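Local coordinates for type IV pilus assembly protein PilF (Thermus thermophilus HB8, PDB 5OIU) that probably couples ATP binding and hydrolysis, as a hexameric AAA+ motor, to the assembly of type IV pili, at residues C[144-149]-C[239-244]; C[213-218]-C[235-240]. All coordinates share one frame; numbering follows the deposited sequence.

Contact 1 (C[144-149]-C[239-244]); sequences IFLITG and VIATLH
Ile-144 to Thr-148 pair in parallel with Val-239 to Leu-243, Phe-145 and Ile-147 giving their N-H groups to the carbonyls of Val-239 and Ala-241, and taking those of Ala-241 and Leu-243 in return; Phe-145 N lies 2.8 Å from Val-239 O. On one face Ile-144 crosses Val-239 obliquely: with CG1 anti to the backbone N (chi1 179°), the chain carries CD1 to 3.6 Å from Val-239 CG1, and the same methyl reaches Ala-241 CB at 4.1 Å. Shortening Ile-144 to an alanine would probably open a gap beside the CG1 methyl of Val-239. Further along, Leu-146 forks over this face, CD2 resting on Ala-241 CB (3.9 Å) and CD1 meeting Leu-243 CD2 (4.0 Å). These are central strands of a P-loop NTPase core, and strand 143-148 runs into the Walker A loop at Gly-149; Thr-151 to Phe-157 line the ATP pocket. On the opposite face Ile-147 CG1 lies 4.4 Å from Ile-240 CG2, and helix 155-166 packs against Ile-147 and Thr-242. Where the strands end, Thr-148 OG1 sits 3.0 Å from Leu-243 O and shares a hydrogen bond with the hydroxyl of Thr-245, while the His-244 side chain lies about 4 Å from bound ATP (nearest atoms).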
ATOM      1  N   ILE C 144      -5.267   0.356  26.297  1.00 36.94           N
ATOM      2  CA  ILE C 144      -6.577   0.135  25.695  1.00 36.32           C
ATOM      3  C   ILE C 144      -6.745  -1.357  25.461  1.00 35.00           C
ATOM      4  O   ILE C 144      -5.882  -2.008  24.860  1.00 39.31           O
ATOM      5  CB  ILE C 144      -6.767   0.944  24.399  1.00 36.51           C
ATOM      6  CG1 ILE C 144      -8.136   0.680  23.790  1.00 31.23           C
ATOM      7  CG2 ILE C 144      -5.629   0.715  23.400  1.00 34.89           C
ATOM      8  CD1 ILE C 144      -8.691   1.902  23.078  1.00 28.29           C
ATOM      9  N   PHE C 145      -7.825  -1.904  25.997  1.00 33.08           N
ATOM     10  CA  PHE C 145      -8.180  -3.307  25.842  1.00 35.53           C
ATOM     11  C   PHE C 145      -9.434  -3.351  24.983  1.00 34.04           C
ATOM     12  O   PHE C 145     -10.435  -2.714  25.320  1.00 32.20           O
ATOM     13  CB  PHE C 145      -8.399  -3.948  27.209  1.00 32.67           C
ATOM     14  CG  PHE C 145      -8.840  -5.348  27.147  1.00 34.48           C
ATOM     15  CD1 PHE C 145      -8.313  -6.203  26.204  1.00 37.05           C
ATOM     16  CD2 PHE C 145      -9.793  -5.821  28.033  1.00 35.23           C
ATOM     17  CE1 PHE C 145      -8.729  -7.505  26.126  1.00 35.88           C
ATOM     18  CE2 PHE C 145     -10.214  -7.131  27.966  1.00 34.39           C
ATOM     19  CZ  PHE C 145      -9.677  -7.977  27.019  1.00 34.94           C
ATOM     20  N   LEU C 146      -9.353  -4.032  23.842  1.00 38.17           N
ATOM     21  CA  LEU C 146     -10.427  -4.017  22.851  1.00 38.49           C
ATOM     22  C   LEU C 146     -11.239  -5.292  22.955  1.00 33.46           C
ATOM     23  O   LEU C 146     -10.674  -6.391  22.947  1.00 36.52           O
ATOM     24  CB  LEU C 146      -9.880  -3.879  21.431  1.00 37.39           C
ATOM     25  CG  LEU C 146      -9.204  -2.569  21.058  1.00 37.65           C
ATOM     26  CD1 LEU C 146      -8.775  -2.606  19.590  1.00 31.93           C
ATOM     27  CD2 LEU C 146     -10.139  -1.398  21.350  1.00 34.28           C
ATOM     28  N   ILE C 147     -12.556  -5.141  23.080  1.00 36.79           N
ATOM     29  CA  ILE C 147     -13.491  -6.264  23.038  1.00 39.75           C
ATOM     30  C   ILE C 147     -14.147  -6.265  21.672  1.00 36.91           C
ATOM     31  O   ILE C 147     -14.721  -5.257  21.247  1.00 37.50           O
ATOM     32  CB  ILE C 147     -14.568  -6.178  24.136  1.00 39.15           C
ATOM     33  CG1 ILE C 147     -13.975  -5.821  25.507  1.00 33.15           C
ATOM     34  CG2 ILE C 147     -15.402  -7.471  24.138  1.00 32.70           C
ATOM     35  CD1 ILE C 147     -12.990  -6.802  26.029  1.00 35.93           C
ATOM     36  N   THR C 148     -14.097  -7.395  21.000  1.00 38.41           N
ATOM     37  CA  THR C 148     -14.430  -7.395  19.591  1.00 42.67           C
ATOM     38  C   THR C 148     -15.236  -8.642  19.248  1.00 43.61           C
ATOM     39  O   THR C 148     -15.117  -9.698  19.887  1.00 38.51           O
ATOM     40  CB  THR C 148     -13.137  -7.270  18.735  1.00 43.97           C
ATOM     41  OG1 THR C 148     -13.459  -6.895  17.387  1.00 49.50           O
ATOM     42  CG2 THR C 148     -12.355  -8.557  18.711  1.00 36.16           C
ATOM     43  N   GLY C 149     -16.086  -8.485  18.245  1.00 41.82           N
ATOM     44  CA  GLY C 149     -16.886  -9.565  17.749  1.00 40.48           C
ATOM     45  C   GLY C 149     -17.907  -9.012  16.787  1.00 46.88           C
ATOM     46  O   GLY C 149     -18.055  -7.792  16.635  1.00 47.24           O
ATOM     47  N   VAL C 239      -8.350   2.164  29.222  1.00 38.14           N
ATOM     48  CA  VAL C 239      -9.459   2.303  28.281  1.00 35.59           C
ATOM     49  C   VAL C 239      -9.945   0.922  27.883  1.00 32.29           C
ATOM     50  O   VAL C 239      -9.155   0.084  27.438  1.00 33.05           O
ATOM     51  CB  VAL C 239      -9.039   3.090  27.032  1.00 37.04           C
ATOM     52  CG1 VAL C 239     -10.213   3.202  26.057  1.00 33.69           C
ATOM     53  CG2 VAL C 239      -8.501   4.455  27.429  1.00 31.97           C
ATOM     54  N   ILE C 240     -11.239   0.688  28.027  1.00 31.78           N
ATOM     55  CA  ILE C 240     -11.869  -0.545  27.565  1.00 33.90           C
ATOM     56  C   ILE C 240     -12.874  -0.149  26.497  1.00 36.65           C
ATOM     57  O   ILE C 240     -13.748   0.696  26.745  1.00 35.44           O
ATOM     58  CB  ILE C 240     -12.530  -1.315  28.720  1.00 35.14           C
ATOM     59  CG1 ILE C 240     -11.426  -1.864  29.633  1.00 34.55           C
ATOM     60  CG2 ILE C 240     -13.429  -2.423  28.185  1.00 32.59           C
ATOM     61  CD1 ILE C 240     -11.827  -2.058  31.010  1.00 34.46           C
ATOM     62  N   ALA C 241     -12.740  -0.732  25.302  1.00 36.46           N
ATOM     63  CA  ALA C 241     -13.478  -0.231  24.151  1.00 34.95           C
ATOM     64  C   ALA C 241     -13.907  -1.377  23.259  1.00 33.18           C
ATOM     65  O   ALA C 241     -13.227  -2.403  23.159  1.00 33.76           O
ATOM     66  CB  ALA C 241     -12.661   0.778  23.345  1.00 35.83           C
ATOM     67  N   THR C 242     -15.058  -1.178  22.619  1.00 34.29           N
ATOM     68  CA  THR C 242     -15.705  -2.185  21.789  1.00 39.18           C
ATOM     69  C   THR C 242     -15.472  -1.843  20.323  1.00 36.29           C
ATOM     70  O   THR C 242     -15.616  -0.686  19.923  1.00 43.01           O
ATOM     71  CB  THR C 242     -17.202  -2.261  22.108  1.00 40.98           C
ATOM     72  OG1 THR C 242     -17.384  -2.993  23.317  1.00 46.07           O
ATOM     73  CG2 THR C 242     -17.969  -2.959  21.024  1.00 45.75           C
ATOM     74  N   LEU C 243     -15.070  -2.839  19.544  1.00 34.36           N
ATOM     75  CA  LEU C 243     -14.802  -2.684  18.122  1.00 43.08           C
ATOM     76  C   LEU C 243     -15.474  -3.823  17.370  1.00 48.92           C
ATOM     77  O   LEU C 243     -15.615  -4.931  17.888  1.00 48.85           O
ATOM     78  CB  LEU C 243     -13.316  -2.691  17.849  1.00 43.98           C
ATOM     79  CG  LEU C 243     -12.780  -1.987  16.620  1.00 45.94           C
ATOM     80  CD1 LEU C 243     -13.033  -0.502  16.717  1.00 46.10           C
ATOM     81  CD2 LEU C 243     -11.285  -2.269  16.498  1.00 44.36           C
ATOM     82  N   HIS C 244     -15.908  -3.541  16.153  1.00 53.46           N
ATOM     83  CA  HIS C 244     -16.567  -4.536  15.311  1.00 52.02           C
ATOM     84  C   HIS C 244     -15.566  -5.055  14.282  1.00 53.09           C
ATOM     85  O   HIS C 244     -15.247  -4.371  13.303  1.00 59.44           O
ATOM     86  CB  HIS C 244     -17.805  -3.945  14.660  1.00 47.06           C
ATOM     87  CG  HIS C 244     -18.862  -3.571  15.649  1.00 64.19           C
ATOM     88  ND1 HIS C 244     -18.750  -2.475  16.482  1.00 64.51           N
ATOM     89  CD2 HIS C 244     -20.043  -4.165  15.960  1.00 63.73           C
ATOM     90  CE1 HIS C 244     -19.822  -2.402  17.253  1.00 61.30           C
ATOM     91  NE2 HIS C 244     -20.624  -3.412  16.953  1.00 68.48           N
TER

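Contact 2 (C[213-218]-C[235-240]); sequences DIIMVG and TGHLVI
Met-216 lies beside Ile-240, its CG 4.4 Å from Ile-240 CG2 and closer still, at 3.5 Å, to Ile-240 O. Although CG starts anti to the backbone N (chi1 -158°), bends at chi2 and chi3 then lead the thioether away from Ile-240, into the region where Thr-159 and Phe-160 of helix 155-166 pack on it. Ile-214 faces the same way, and its CG1 meets Leu-238 CD2 at 4.4 Å; both residues also rest on Ile-166 of that helix. The other face carries Ile-215 and Val-239. Here the two methyls of Val-239 divide their neighbours: CG2 stands 4.4 Å from Ile-215 CB, and CG1 meets Val-217 CG2. At the N-terminal end of the pair the CD1 methyl of Ile-215 meets the imidazole of His-237 obliquely. Between the two faces, the hydrogen bonds of the parallel pair alternate in direction, from Leu-238 N to Asp-213 O (3.1 Å) through to Val-217 N on Ile-240 O. Strand 214-217, helix 223-235 and strand 238-243 form a beta-alpha-beta unit, and the helix ends in a Schellman motif at Gly-236. Asp-213 finds partners beyond the strand pair: its OD2 accepts the backbone N-H of Asn-172 and forms a salt bridge with Arg-41 of the second subunit. The chemistry is thus apolar along both faces of the strand pair and charged at its N-terminal end, where this salt bridge probably helps join neighbouring subunits.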
ATOM      1  N   ASP C 213      -9.877   7.383  35.826  1.00 36.85           N
ATOM      2  CA  ASP C 213      -8.924   6.288  35.853  1.00 28.74           C
ATOM      3  C   ASP C 213      -9.258   5.242  34.808  1.00 36.03           C
ATOM      4  O   ASP C 213      -8.380   4.775  34.079  1.00 33.67           O
ATOM      5  CB  ASP C 213      -8.895   5.625  37.245  1.00 37.27           C
ATOM      6  CG  ASP C 213      -8.459   6.600  38.343  1.00 38.12           C
ATOM      7  OD1 ASP C 213      -7.247   6.909  38.416  1.00 37.09           O
ATOM      8  OD2 ASP C 213      -9.334   7.068  39.102  1.00 35.39           O
ATOM      9  N   ILE C 214     -10.532   4.880  34.708  1.00 37.93           N
ATOM     10  CA  ILE C 214     -11.014   3.886  33.770  1.00 33.69           C
ATOM     11  C   ILE C 214     -12.012   4.565  32.850  1.00 36.21           C
ATOM     12  O   ILE C 214     -12.971   5.189  33.321  1.00 31.64           O
ATOM     13  CB  ILE C 214     -11.666   2.701  34.498  1.00 34.82           C
ATOM     14  CG1 ILE C 214     -10.629   1.954  35.344  1.00 32.18           C
ATOM     15  CG2 ILE C 214     -12.377   1.794  33.492  1.00 26.94           C
ATOM     16  CD1 ILE C 214     -11.248   0.995  36.364  1.00 34.83           C
ATOM     17  N   ILE C 215     -11.781   4.453  31.548  1.00 28.22           N
ATOM     18  CA  ILE C 215     -12.692   4.973  30.548  1.00 31.28           C
ATOM     19  C   ILE C 215     -13.251   3.801  29.761  1.00 37.78           C
ATOM     20  O   ILE C 215     -12.500   2.910  29.340  1.00 38.19           O
ATOM     21  CB  ILE C 215     -11.994   5.974  29.615  1.00 30.10           C
ATOM     22  CG1 ILE C 215     -11.685   7.259  30.389  1.00 32.13           C
ATOM     23  CG2 ILE C 215     -12.875   6.259  28.413  1.00 24.54           C
ATOM     24  CD1 ILE C 215     -10.684   8.163  29.728  1.00 24.90           C
ATOM     25  N   MET C 216     -14.560   3.805  29.547  1.00 34.80           N
ATOM     26  CA  MET C 216     -15.209   2.799  28.719  1.00 34.29           C
ATOM     27  C   MET C 216     -15.849   3.482  27.522  1.00 39.08           C
ATOM     28  O   MET C 216     -16.742   4.320  27.684  1.00 33.50           O
ATOM     29  CB  MET C 216     -16.258   2.018  29.505  1.00 34.96           C
ATOM     30  CG  MET C 216     -16.570   0.649  28.881  1.00 42.17           C
ATOM     31  SD  MET C 216     -17.693   0.691  27.454  1.00 42.54           S
ATOM     32  CE  MET C 216     -19.284   0.598  28.279  1.00 38.45           C
ATOM     33  N   VAL C 217     -15.400   3.116  26.329  1.00 39.80           N
ATOM     34  CA  VAL C 217     -15.965   3.625  25.089  1.00 35.80           C
ATOM     35  C   VAL C 217     -16.878   2.533  24.527  1.00 40.38           C
ATOM     36  O   VAL C 217     -16.413   1.446  24.167  1.00 36.32           O
ATOM     37  CB  VAL C 217     -14.859   4.018  24.108  1.00 35.81           C
ATOM     38  CG1 VAL C 217     -15.456   4.483  22.806  1.00 38.84           C
ATOM     39  CG2 VAL C 217     -13.994   5.109  24.709  1.00 36.74           C
ATOM     40  N   GLY C 218     -18.190   2.808  24.470  1.00 39.71           N
ATOM     41  CA  GLY C 218     -19.142   1.767  24.109  1.00 35.16           C
ATOM     42  C   GLY C 218     -18.956   1.251  22.697  1.00 41.79           C
ATOM     43  O   GLY C 218     -19.232   0.075  22.414  1.00 36.28           O
ATOM     44  N   THR C 235      -1.539   8.450  27.499  1.00 40.48           N
ATOM     45  CA  THR C 235      -1.209   9.348  28.596  1.00 42.81           C
ATOM     46  C   THR C 235      -1.333   8.688  29.968  1.00 47.46           C
ATOM     47  O   THR C 235      -0.863   9.270  30.954  1.00 48.16           O
ATOM     48  CB  THR C 235      -2.084  10.599  28.530  1.00 42.80           C
ATOM     49  OG1 THR C 235      -3.447  10.239  28.762  1.00 46.86           O
ATOM     50  CG2 THR C 235      -1.987  11.222  27.159  1.00 46.51           C
ATOM     51  N   GLY C 236      -1.945   7.506  30.067  1.00 41.06           N
ATOM     52  CA  GLY C 236      -1.885   6.779  31.317  1.00 40.64           C
ATOM     53  C   GLY C 236      -3.213   6.359  31.915  1.00 42.64           C
ATOM     54  O   GLY C 236      -3.272   6.028  33.098  1.00 38.62           O
ATOM     55  N   HIS C 237      -4.273   6.349  31.121  1.00 40.01           N
ATOM     56  CA  HIS C 237      -5.572   5.866  31.553  1.00 35.40           C
ATOM     57  C   HIS C 237      -5.795   4.433  31.074  1.00 38.93           C
ATOM     58  O   HIS C 237      -5.181   3.973  30.106  1.00 39.79           O
ATOM     59  CB  HIS C 237      -6.670   6.776  31.013  1.00 35.08           C
ATOM     60  CG  HIS C 237      -6.578   8.182  31.504  1.00 37.46           C
ATOM     61  ND1 HIS C 237      -6.551   9.268  30.656  1.00 46.31           N
ATOM     62  CD2 HIS C 237      -6.519   8.685  32.761  1.00 36.79           C
ATOM     63  CE1 HIS C 237      -6.471  10.381  31.365  1.00 45.59           C
ATOM     64  NE2 HIS C 237      -6.456  10.055  32.646  1.00 42.67           N
ATOM     65  N   LEU C 238      -6.679   3.721  31.763  1.00 32.08           N
ATOM     66  CA  LEU C 238      -7.114   2.407  31.308  1.00 38.36           C
ATOM     67  C   LEU C 238      -8.404   2.560  30.494  1.00 38.12           C
ATOM     68  O   LEU C 238      -9.421   3.043  31.008  1.00 35.98           O
ATOM     69  CB  LEU C 238      -7.313   1.444  32.478  1.00 36.80           C
ATOM     70  CG  LEU C 238      -7.802   0.068  31.991  1.00 38.11           C
ATOM     71  CD1 LEU C 238      -6.763  -0.551  31.080  1.00 31.94           C
ATOM     72  CD2 LEU C 238      -8.125  -0.871  33.135  1.00 32.00           C
ATOM     73  N   VAL C 239      -8.350   2.164  29.222  1.00 38.14           N
ATOM     74  CA  VAL C 239      -9.459   2.303  28.281  1.00 35.59           C
ATOM     75  C   VAL C 239      -9.945   0.922  27.883  1.00 32.29           C
ATOM     76  O   VAL C 239      -9.155   0.084  27.438  1.00 33.05           O
ATOM     77  CB  VAL C 239      -9.039   3.090  27.032  1.00 37.04           C
ATOM     78  CG1 VAL C 239     -10.213   3.202  26.057  1.00 33.69           C
ATOM     79  CG2 VAL C 239      -8.501   4.455  27.429  1.00 31.97           C
ATOM     80  N   ILE C 240     -11.239   0.688  28.027  1.00 31.78           N
ATOM     81  CA  ILE C 240     -11.869  -0.545  27.565  1.00 33.90           C
ATOM     82  C   ILE C 240     -12.874  -0.149  26.497  1.00 36.65           C
ATOM     83  O   ILE C 240     -13.748   0.696  26.745  1.00 35.44           O
ATOM     84  CB  ILE C 240     -12.530  -1.315  28.720  1.00 35.14           C
ATOM     85  CG1 ILE C 240     -11.426  -1.864  29.633  1.00 34.55           C
ATOM     86  CG2 ILE C 240     -13.429  -2.423  28.185  1.00 32.59           C
ATOM     87  CD1 ILE C 240     -11.827  -2.058  31.010  1.00 34.46           C
TER

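After the N-terminal antiparallel sheet and helix 128-138, the chain enters strand 143-148, passes through helix 155-166 and two further strands of the mixed sheet, and reaches strand 214-217 before helix 223-235 returns it to strand 238-243. Contact 2 closes the short loop made by that last crossover; contact 1 closes the long one back to 144-149. The shorter loop therefore nests inside the longer, and both end on strand 238-243, sharing Val-239 and Ile-240. That strand lies between its two partners and uses one edge for each. Toward its C-terminal end the contacts touch, Thr-242 CB lying 3.1 Å from Gly-218 O. Together they tie the strand before the Walker A loop to the beta-alpha-beta unit.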